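Local coordinates for protein 3-guanidinopropionase (Pseudomonas aeruginosa, PDB 3NIQ) that hydrolyses 3-guanidinopropanoate to beta-alanine and urea, using two manganese ions per subunit of a homohexamer, at residues Ala34-Trp44 and Val83-Asn94. Residues are numbered along the deposited sequence; the frame is centred on the assembly and turned at random.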
ATOM      1  N   ALA A  34     -18.077 -15.353  34.209  1.00 25.48           N
ATOM      2  CA  ALA A  34     -19.183 -15.552  33.272  1.00 25.52           C
ATOM      3  C   ALA A  34     -18.811 -16.508  32.123  1.00 26.04           C
ATOM      4  O   ALA A  34     -19.688 -16.956  31.393  1.00 27.01           O
ATOM      5  CB  ALA A  34     -19.665 -14.206  32.729  1.00 25.98           C
ATOM      6  N   LEU A  35     -17.519 -16.839  31.983  1.00 24.97           N
ATOM      7  CA  LEU A  35     -17.018 -17.585  30.812  1.00 24.34           C
ATOM      8  C   LEU A  35     -16.176 -18.812  31.157  1.00 23.89           C
ATOM      9  O   LEU A  35     -15.553 -18.860  32.211  1.00 25.09           O
ATOM     10  CB  LEU A  35     -16.158 -16.655  29.932  1.00 23.82           C
ATOM     11  CG  LEU A  35     -16.843 -15.387  29.440  1.00 23.74           C
ATOM     12  CD1 LEU A  35     -15.836 -14.436  28.799  1.00 19.69           C
ATOM     13  CD2 LEU A  35     -17.957 -15.765  28.489  1.00 22.56           C
ATOM     14  N   GLN A  36     -16.133 -19.782  30.241  1.00 22.43           N
ATOM     15  CA  GLN A  36     -15.258 -20.944  30.383  1.00 22.49           C
ATOM     16  C   GLN A  36     -13.978 -20.776  29.572  1.00 22.15           C
ATOM     17  O   GLN A  36     -12.917 -21.291  29.952  1.00 22.73           O
ATOM     18  CB  GLN A  36     -15.979 -22.231  29.977  1.00 21.78           C
ATOM     19  CG  GLN A  36     -17.124 -22.618  30.929  1.00 23.02           C
ATOM     20  CD  GLN A  36     -17.941 -23.737  30.342  1.00 22.75           C
ATOM     21  OE1 GLN A  36     -18.834 -23.498  29.548  1.00 24.72           O
ATOM     22  NE2 GLN A  36     -17.591 -24.969  30.670  1.00 27.35           N
ATOM     23  N   VAL A  37     -14.087 -20.046  28.460  1.00 21.28           N
ATOM     24  CA  VAL A  37     -12.919 -19.650  27.663  1.00 19.71           C
ATOM     25  C   VAL A  37     -13.039 -18.140  27.421  1.00 20.24           C
ATOM     26  O   VAL A  37     -14.028 -17.669  26.842  1.00 19.09           O
ATOM     27  CB  VAL A  37     -12.841 -20.428  26.322  1.00 19.46           C
ATOM     28  CG1 VAL A  37     -11.699 -19.910  25.425  1.00 19.47           C
ATOM     29  CG2 VAL A  37     -12.694 -21.928  26.564  1.00 18.10           C
ATOM     30  N   GLY A  38     -12.036 -17.390  27.863  1.00 19.63           N
ATOM     31  CA  GLY A  38     -11.995 -15.931  27.672  1.00 19.31           C
ATOM     32  C   GLY A  38     -11.077 -15.521  26.542  1.00 19.36           C
ATOM     33  O   GLY A  38      -9.923 -15.947  26.499  1.00 18.95           O
ATOM     34  N   LEU A  39     -11.594 -14.708  25.625  1.00 19.65           N
ATOM     35  CA  LEU A  39     -10.820 -14.192  24.506  1.00 20.24           C
ATOM     36  C   LEU A  39     -10.313 -12.825  24.885  1.00 18.84           C
ATOM     37  O   LEU A  39     -11.088 -11.913  25.155  1.00 18.52           O
ATOM     38  CB  LEU A  39     -11.642 -14.127  23.206  1.00 20.58           C
ATOM     39  CG  LEU A  39     -12.493 -15.352  22.851  1.00 23.10           C
ATOM     40  CD1 LEU A  39     -13.148 -15.185  21.457  1.00 23.21           C
ATOM     41  CD2 LEU A  39     -11.713 -16.669  22.929  1.00 18.45           C
ATOM     42  N   ILE A  40      -8.996 -12.710  24.968  1.00 17.61           N
ATOM     43  CA  ILE A  40      -8.388 -11.537  25.578  1.00 17.22           C
ATOM     44  C   ILE A  40      -7.347 -10.919  24.676  1.00 17.10           C
ATOM     45  O   ILE A  40      -6.503 -11.623  24.103  1.00 17.62           O
ATOM     46  CB  ILE A  40      -7.702 -11.909  26.928  1.00 16.74           C
ATOM     47  CG1 ILE A  40      -8.706 -12.558  27.897  1.00 17.15           C
ATOM     48  CG2 ILE A  40      -7.087 -10.645  27.575  1.00 16.19           C
ATOM     49  CD1 ILE A  40      -8.031 -13.655  28.839  1.00 16.21           C
ATOM     50  N   GLY A  41      -7.371  -9.597  24.576  1.00 17.15           N
ATOM     51  CA  GLY A  41      -6.323  -8.896  23.873  1.00 17.00           C
ATOM     52  C   GLY A  41      -5.241  -8.413  24.826  1.00 17.33           C
ATOM     53  O   GLY A  41      -5.538  -7.975  25.936  1.00 18.06           O
ATOM     54  N   VAL A  42      -3.975  -8.493  24.407  1.00 16.30           N
ATOM     55  CA  VAL A  42      -2.905  -7.877  25.188  1.00 17.28           C
ATOM     56  C   VAL A  42      -2.094  -6.920  24.314  1.00 17.77           C
ATOM     57  O   VAL A  42      -1.055  -7.296  23.735  1.00 18.13           O
ATOM     58  CB  VAL A  42      -2.007  -8.898  25.826  1.00 17.92           C
ATOM     59  CG1 VAL A  42      -1.106  -8.189  26.830  1.00 19.93           C
ATOM     60  CG2 VAL A  42      -2.847 -10.005  26.493  1.00 19.08           C
ATOM     61  N   PRO A  43      -2.572  -5.678  24.216  1.00 18.25           N
ATOM     62  CA  PRO A  43      -2.052  -4.723  23.243  1.00 18.52           C
ATOM     63  C   PRO A  43      -0.784  -4.073  23.770  1.00 18.73           C
ATOM     64  O   PRO A  43      -0.814  -2.942  24.228  1.00 18.62           O
ATOM     65  CB  PRO A  43      -3.199  -3.717  23.105  1.00 17.76           C
ATOM     66  CG  PRO A  43      -3.892  -3.746  24.460  1.00 17.72           C
ATOM     67  CD  PRO A  43      -3.776  -5.171  24.922  1.00 18.42           C
ATOM     68  N   TRP A  44       0.329  -4.801  23.698  1.00 19.10           N
ATOM     69  CA  TRP A  44       1.538  -4.399  24.401  1.00 18.64           C
ATOM     70  C   TRP A  44       2.780  -4.849  23.643  1.00 18.41           C
ATOM     71  O   TRP A  44       2.949  -6.038  23.334  1.00 17.33           O
ATOM     72  CB  TRP A  44       1.512  -5.002  25.806  1.00 19.26           C
ATOM     73  CG  TRP A  44       2.708  -4.660  26.640  1.00 20.29           C
ATOM     74  CD1 TRP A  44       3.237  -3.417  26.845  1.00 20.85           C
ATOM     75  CD2 TRP A  44       3.508  -5.570  27.406  1.00 22.47           C
ATOM     76  NE1 TRP A  44       4.325  -3.499  27.687  1.00 21.45           N
ATOM     77  CE2 TRP A  44       4.517  -4.806  28.041  1.00 20.88           C
ATOM     78  CE3 TRP A  44       3.473  -6.961  27.616  1.00 21.66           C
ATOM     79  CZ2 TRP A  44       5.484  -5.377  28.869  1.00 23.17           C
ATOM     80  CZ3 TRP A  44       4.436  -7.532  28.460  1.00 20.58           C
ATOM     81  CH2 TRP A  44       5.422  -6.731  29.079  1.00 23.24           C
ATOM     82  N   VAL A  83     -19.048 -24.786  25.050  1.00 25.61           N
ATOM     83  CA  VAL A  83     -18.758 -24.047  26.295  1.00 23.81           C
ATOM     84  C   VAL A  83     -19.091 -22.573  26.136  1.00 23.51           C
ATOM     85  O   VAL A  83     -19.435 -22.123  25.034  1.00 23.26           O
ATOM     86  CB  VAL A  83     -17.258 -24.178  26.714  1.00 23.96           C
ATOM     87  CG1 VAL A  83     -16.838 -25.641  26.771  1.00 23.03           C
ATOM     88  CG2 VAL A  83     -16.350 -23.400  25.750  1.00 21.81           C
ATOM     89  N   ARG A  84     -19.000 -21.823  27.232  1.00 23.37           N
ATOM     90  CA  ARG A  84     -19.237 -20.390  27.200  1.00 24.05           C
ATOM     91  C   ARG A  84     -17.968 -19.619  26.820  1.00 23.97           C
ATOM     92  O   ARG A  84     -16.954 -19.657  27.541  1.00 23.61           O
ATOM     93  CB  ARG A  84     -19.761 -19.912  28.548  1.00 24.47           C
ATOM     94  CG  ARG A  84     -21.072 -20.602  28.985  1.00 27.69           C
ATOM     95  CD  ARG A  84     -21.457 -20.188  30.407  1.00 30.58           C
ATOM     96  NE  ARG A  84     -21.463 -18.728  30.516  1.00 36.27           N
ATOM     97  CZ  ARG A  84     -22.512 -17.945  30.260  1.00 37.58           C
ATOM     98  NH1 ARG A  84     -23.678 -18.481  29.897  1.00 37.26           N
ATOM     99  NH2 ARG A  84     -22.397 -16.622  30.393  1.00 34.49           N
ATOM    100  N   VAL A  85     -18.050 -18.921  25.688  1.00 24.17           N
ATOM    101  CA  VAL A  85     -16.942 -18.139  25.122  1.00 23.19           C
ATOM    102  C   VAL A  85     -17.356 -16.676  25.034  1.00 23.17           C
ATOM    103  O   VAL A  85     -18.511 -16.351  24.707  1.00 22.64           O
ATOM    104  CB  VAL A  85     -16.544 -18.647  23.708  1.00 23.28           C
ATOM    105  CG1 VAL A  85     -15.192 -18.043  23.263  1.00 19.86           C
ATOM    106  CG2 VAL A  85     -16.443 -20.167  23.696  1.00 22.50           C
ATOM    107  N   GLY A  86     -16.421 -15.784  25.332  1.00 22.43           N
ATOM    108  CA  GLY A  86     -16.718 -14.359  25.274  1.00 22.28           C
ATOM    109  C   GLY A  86     -15.497 -13.500  25.052  1.00 22.58           C
ATOM    110  O   GLY A  86     -14.365 -13.961  25.236  1.00 23.16           O
ATOM    111  N   ASP A  87     -15.728 -12.253  24.646  1.00 23.12           N
ATOM    112  CA  ASP A  87     -14.651 -11.267  24.493  1.00 23.64           C
ATOM    113  C   ASP A  87     -14.487 -10.589  25.838  1.00 23.78           C
ATOM    114  O   ASP A  87     -15.336  -9.813  26.270  1.00 23.95           O
ATOM    115  CB  ASP A  87     -14.964 -10.252  23.366  1.00 23.30           C
ATOM    116  CG  ASP A  87     -13.791  -9.309  23.064  1.00 23.52           C
ATOM    117  OD1 ASP A  87     -13.014  -9.005  23.982  1.00 20.09           O
ATOM    118  OD2 ASP A  87     -13.649  -8.856  21.904  1.00 20.26           O
ATOM    119  N   LEU A  88     -13.398 -10.918  26.515  1.00 23.83           N
ATOM    120  CA  LEU A  88     -13.114 -10.399  27.828  1.00 23.94           C
ATOM    121  C   LEU A  88     -12.413  -9.043  27.781  1.00 23.55           C
ATOM    122  O   LEU A  88     -11.929  -8.560  28.788  1.00 24.29           O
ATOM    123  CB  LEU A  88     -12.252 -11.410  28.605  1.00 24.73           C
ATOM    124  CG  LEU A  88     -12.904 -12.216  29.720  1.00 25.72           C
ATOM    125  CD1 LEU A  88     -11.826 -13.025  30.435  1.00 24.50           C
ATOM    126  CD2 LEU A  88     -13.689 -11.317  30.738  1.00 24.03           C
ATOM    127  N   GLY A  89     -12.359  -8.416  26.613  1.00 22.45           N
ATOM    128  CA  GLY A  89     -11.731  -7.099  26.522  1.00 21.56           C
ATOM    129  C   GLY A  89     -10.213  -7.244  26.465  1.00 21.17           C
ATOM    130  O   GLY A  89      -9.692  -8.320  26.110  1.00 19.92           O
ATOM    131  N   ASP A  90      -9.510  -6.160  26.784  1.00 19.50           N
ATOM    132  CA  ASP A  90      -8.051  -6.141  26.779  1.00 19.96           C
ATOM    133  C   ASP A  90      -7.474  -6.110  28.184  1.00 20.53           C
ATOM    134  O   ASP A  90      -7.994  -5.414  29.043  1.00 19.94           O
ATOM    135  CB  ASP A  90      -7.533  -4.894  26.047  1.00 20.56           C
ATOM    136  CG  ASP A  90      -7.731  -4.956  24.543  1.00 20.32           C
ATOM    137  OD1 ASP A  90      -8.002  -6.045  23.976  1.00 20.68           O
ATOM    138  OD2 ASP A  90      -7.601  -3.884  23.932  1.00 21.56           O
ATOM    139  N   ALA A  91      -6.375  -6.830  28.398  1.00 19.24           N
ATOM    140  CA  ALA A  91      -5.616  -6.692  29.627  1.00 20.80           C
ATOM    141  C   ALA A  91      -5.119  -5.229  29.787  1.00 21.79           C
ATOM    142  O   ALA A  91      -4.892  -4.540  28.795  1.00 21.16           O
ATOM    143  CB  ALA A  91      -4.453  -7.647  29.634  1.00 19.62           C
ATOM    144  N   PRO A  92      -4.997  -4.751  31.040  1.00 22.09           N
ATOM    145  CA  PRO A  92      -4.463  -3.413  31.285  1.00 23.85           C
ATOM    146  C   PRO A  92      -2.988  -3.353  30.866  1.00 24.32           C
ATOM    147  O   PRO A  92      -2.234  -4.287  31.127  1.00 25.08           O
ATOM    148  CB  PRO A  92      -4.635  -3.232  32.813  1.00 23.91           C
ATOM    149  CG  PRO A  92      -4.755  -4.633  33.357  1.00 25.36           C
ATOM    150  CD  PRO A  92      -5.437  -5.413  32.281  1.00 22.91           C
ATOM    151  N   VAL A  93      -2.601  -2.271  30.202  1.00 24.44           N
ATOM    152  CA  VAL A  93      -1.274  -2.128  29.634  1.00 26.26           C
ATOM    153  C   VAL A  93      -0.779  -0.686  29.859  1.00 26.73           C
ATOM    154  O   VAL A  93      -1.588   0.233  29.945  1.00 28.31           O
ATOM    155  CB  VAL A  93      -1.320  -2.474  28.112  1.00 25.94           C
ATOM    156  CG1 VAL A  93      -0.107  -1.969  27.390  1.00 28.92           C
ATOM    157  CG2 VAL A  93      -1.483  -3.993  27.899  1.00 25.06           C
ATOM    158  N   ASN A  94       0.540  -0.508  29.949  1.00 26.44           N
ATOM    159  CA  ASN A  94       1.184   0.807  30.059  1.00 25.70           C
ATOM    160  C   ASN A  94       2.308   0.897  29.012  1.00 24.59           C
ATOM    161  O   ASN A  94       3.386   0.312  29.185  1.00 24.28           O
ATOM    162  CB  ASN A  94       1.750   1.012  31.468  1.00 26.21           C
ATOM    163  CG  ASN A  94       2.459   2.368  31.646  1.00 29.12           C
ATOM    164  OD1 ASN A  94       2.790   3.078  30.687  1.00 29.08           O
ATOM    165  ND2 ASN A  94       2.711   2.712  32.890  1.00 32.28           N
TER
HETATM  166  O   HOH W   1       5.486  -0.982  28.337  1.00 23.96           O
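Arg84 grips the carbonyl of Ala34 side-on: NE (2.7 Å) and NH2 (2.9 Å) both donate to Ala34 O, which lies in the guanidinium plane; a bend at chi3 (52°) turns the end of the arginine chain toward it. Leu35 lays CD2 against the backbone of Gly86, 3.5 Å from its N, while CD1 meets Leu88 CG. Gln36 reaches back, its OE1 accepting from Arg84 N (2.9 Å), and Arg84 O is shared by the backbone N-H groups of Gln36 and Val37. From Val37 on, parallel strand pairing takes over, with a weak bond from Gly86 N to Val37 O. Leu39 crosses over Val85, CD2 to CG1 3.8 Å, on the face packed by helix 294-317. Ile40 runs alongside Leu88 on the other face. Between Leu39 and Gly41 the register slips by one at a beta bulge, where Asp87 OD1 takes the N-H of Gly89 in an Asx turn. Asp90 OD1 lies over Gly41 CA (3.3 Å) and is salt-bridged to Arg62. Beyond Pro43, Val93 CG1 meets Trp44 CD1 obliquely (3.7 Å), and a water joins Trp44 NE1 to Asn94 O. The pair forms one margin of the eight-stranded parallel sheet of the arginase alpha/beta fold, strand 85-90 outermost within the chain.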